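Local coordinates for protein lactoylglutathione lyase (Pseudomonas aeruginosa, PDB 4MTR) that belongs to the glyoxalase/bleomycin resistance/dioxygenase superfamily and binds zinc in a site shared between the two subunits of its dimer, at residues A[37-42]-A[56-61]. Residues are numbered along the deposited sequence; the frame is centred on the assembly and turned at random.
Sequences GRFTLA and ELTHNW. With ZN (zinc ion), chain E.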
loop_
_atom_site.group_PDB
_atom_site.type_symbol
_atom_site.label_atom_id
_atom_site.label_comp_id
_atom_site.label_asym_id
_atom_site.label_seq_id
_atom_site.Cartn_x
_atom_site.Cartn_y
_atom_site.Cartn_z
ATOM N N GLY A 37 20.887 4.417 -11.350
ATOM C CA GLY A 37 20.296 4.855 -10.084
ATOM C C GLY A 37 20.655 4.009 -8.874
ATOM O O GLY A 37 20.262 4.351 -7.750
ATOM N N ARG A 38 21.413 2.902 -9.087
ATOM C CA ARG A 38 21.814 1.957 -8.032
ATOM C C ARG A 38 20.602 1.383 -7.275
ATOM O O ARG A 38 20.524 1.481 -6.051
ATOM C CB ARG A 38 22.878 2.544 -7.068
ATOM C CG ARG A 38 24.206 2.890 -7.789
ATOM C CD ARG A 38 25.357 3.245 -6.847
ATOM N NE ARG A 38 25.809 2.106 -6.033
ATOM C CZ ARG A 38 26.462 1.047 -6.505
ATOM N NH1 ARG A 38 26.747 0.954 -7.798
ATOM N NH2 ARG A 38 26.839 0.075 -5.687
ATOM N N PHE A 39 19.642 0.855 -8.022
ATOM C CA PHE A 39 18.423 0.237 -7.448
ATOM C C PHE A 39 17.840 -0.775 -8.407
ATOM O O PHE A 39 18.094 -0.732 -9.618
ATOM C CB PHE A 39 17.376 1.307 -7.011
ATOM C CG PHE A 39 16.609 1.973 -8.135
ATOM C CD1 PHE A 39 15.364 1.502 -8.523
ATOM C CD2 PHE A 39 17.140 3.067 -8.813
ATOM C CE1 PHE A 39 14.650 2.132 -9.565
ATOM C CE2 PHE A 39 16.421 3.698 -9.830
ATOM C CZ PHE A 39 15.202 3.215 -10.221
ATOM N N THR A 40 17.018 -1.656 -7.874
ATOM C CA THR A 40 16.297 -2.669 -8.621
ATOM C C THR A 40 14.852 -2.612 -8.129
ATOM O O THR A 40 14.597 -2.360 -6.944
ATOM C CB THR A 40 16.890 -4.085 -8.325
ATOM O OG1 THR A 40 18.289 -4.085 -8.601
ATOM C CG2 THR A 40 16.175 -5.221 -9.106
ATOM N N LEU A 41 13.928 -2.886 -9.044
ATOM C CA LEU A 41 12.507 -2.930 -8.778
ATOM C C LEU A 41 12.021 -4.314 -9.130
ATOM O O LEU A 41 12.459 -4.894 -10.137
ATOM C CB LEU A 41 11.739 -1.966 -9.723
ATOM C CG LEU A 41 12.101 -0.496 -9.769
ATOM C CD1 LEU A 41 11.127 0.244 -10.665
ATOM C CD2 LEU A 41 12.020 0.141 -8.374
ATOM N N ALA A 42 11.010 -4.779 -8.404
ATOM C CA ALA A 42 10.314 -6.002 -8.747
ATOM C C ALA A 42 8.843 -5.720 -8.482
ATOM O O ALA A 42 8.512 -5.089 -7.480
ATOM C CB ALA A 42 10.810 -7.177 -7.891
ATOM N N GLU A 56 4.917 -3.218 -5.515
ATOM C CA GLU A 56 6.234 -2.908 -6.041
ATOM C C GLU A 56 7.256 -3.011 -4.930
ATOM O O GLU A 56 7.117 -2.410 -3.869
ATOM C CB GLU A 56 6.241 -1.486 -6.625
ATOM C CG GLU A 56 7.592 -1.067 -7.216
ATOM C CD GLU A 56 7.611 0.380 -7.711
ATOM O OE1 GLU A 56 6.637 1.119 -7.446
ATOM O OE2 GLU A 56 8.577 0.759 -8.410
ATOM N N LEU A 57 8.312 -3.714 -5.188
ATOM C CA LEU A 57 9.387 -3.864 -4.207
ATOM C C LEU A 57 10.623 -3.189 -4.730
ATOM O O LEU A 57 11.034 -3.478 -5.857
ATOM C CB LEU A 57 9.680 -5.350 -4.037
ATOM C CG LEU A 57 8.517 -6.174 -3.478
ATOM C CD1 LEU A 57 8.874 -7.626 -3.465
ATOM C CD2 LEU A 57 8.121 -5.702 -2.037
ATOM N N THR A 58 11.244 -2.338 -3.915
ATOM C CA THR A 58 12.466 -1.618 -4.317
ATOM C C THR A 58 13.632 -1.968 -3.399
ATOM O O THR A 58 13.485 -1.930 -2.197
ATOM C CB THR A 58 12.231 -0.084 -4.245
ATOM O OG1 THR A 58 11.175 0.272 -5.139
ATOM C CG2 THR A 58 13.469 0.727 -4.589
ATOM N N HIS A 59 14.799 -2.224 -3.973
ATOM C CA HIS A 59 15.985 -2.379 -3.185
ATOM C C HIS A 59 17.015 -1.384 -3.679
ATOM O O HIS A 59 17.341 -1.396 -4.869
ATOM C CB HIS A 59 16.556 -3.810 -3.230
ATOM C CG HIS A 59 17.804 -3.881 -2.401
ATOM N ND1 HIS A 59 17.798 -3.500 -1.075
ATOM C CD2 HIS A 59 19.083 -4.086 -2.790
ATOM C CE1 HIS A 59 19.058 -3.545 -0.684
ATOM N NE2 HIS A 59 19.864 -3.901 -1.684
ATOM N N ASN A 60 17.487 -0.507 -2.799
ATOM C CA ASN A 60 18.528 0.461 -3.136
ATOM C C ASN A 60 19.865 -0.208 -2.772
ATOM O O ASN A 60 20.084 -0.544 -1.610
ATOM C CB ASN A 60 18.353 1.755 -2.350
ATOM C CG ASN A 60 17.069 2.495 -2.641
ATOM O OD1 ASN A 60 16.942 3.230 -3.653
ATOM N ND2 ASN A 60 16.119 2.382 -1.717
ATOM N N TRP A 61 20.743 -0.420 -3.779
ATOM C CA TRP A 61 22.057 -1.077 -3.652
ATOM C C TRP A 61 22.912 -0.492 -2.513
ATOM O O TRP A 61 23.591 -1.238 -1.823
ATOM C CB TRP A 61 22.816 -1.061 -5.018
ATOM C CG TRP A 61 22.052 -1.657 -6.185
ATOM C CD1 TRP A 61 20.834 -2.280 -6.152
ATOM C CD2 TRP A 61 22.472 -1.675 -7.566
ATOM N NE1 TRP A 61 20.477 -2.700 -7.420
ATOM C CE2 TRP A 61 21.456 -2.328 -8.306
ATOM C CE3 TRP A 61 23.631 -1.244 -8.239
ATOM C CZ2 TRP A 61 21.543 -2.513 -9.691
ATOM C CZ3 TRP A 61 23.721 -1.442 -9.610
ATOM C CH2 TRP A 61 22.698 -2.085 -10.316
HETATM ZN ZN ZN E . 5.533 2.900 -8.196
HETATM O O HOH W 1 19.106 4.093 -5.303
HETATM O O HOH W 2 6.997 3.036 -9.426
#
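Thr40 OG1 is gripped by two groups: the indole NE1 of Trp61 donates to it at 2.8 Å, lying with it in one plane, and Asp33 of the adjoining strand is its other partner. Threonine suits this buried place because its hydroxyl can accept one bond and give another while the beta-branched side chain suits an extended backbone. The indole, with CG anti to the carbonyl carbon (chi1 -55°), lies back over the start of the neighbouring strand, one face covering the backbone of Arg38 and Phe39. Arg38 CA sits 4.0 Å from the centroid of the Trp61 six-membered ring, a CH-pi contact; the guanidinium stands at 90° to the indole, one face over Trp61 CE3, and Arg38 NE is in a salt bridge with Asp62. Trp61 N also reaches Arg38 O at 3.0 Å. Further along, Thr40 pairs with His59 and Ala42 with Leu57 through two backbone hydrogen bonds each. Ala42, small enough to sit close to the helix, and Leu57, with its larger apolar branch, pack against Leu13 of helix 13-22. Leu41 CD2 lies 3.3 Å from Thr58 OG1, and the Leu41 methyls border Glu56 OE2. The extended Glu56 chain carries OE1 to the zinc at 2.2 Å, beside His5 and a water; His74 and Glu122 of the second subunit complete the site. These are the last two strands of a beta-alpha-beta-beta-beta unit, the glyoxalase-superfamily motif, here lending ligands to an intersubunit zinc site.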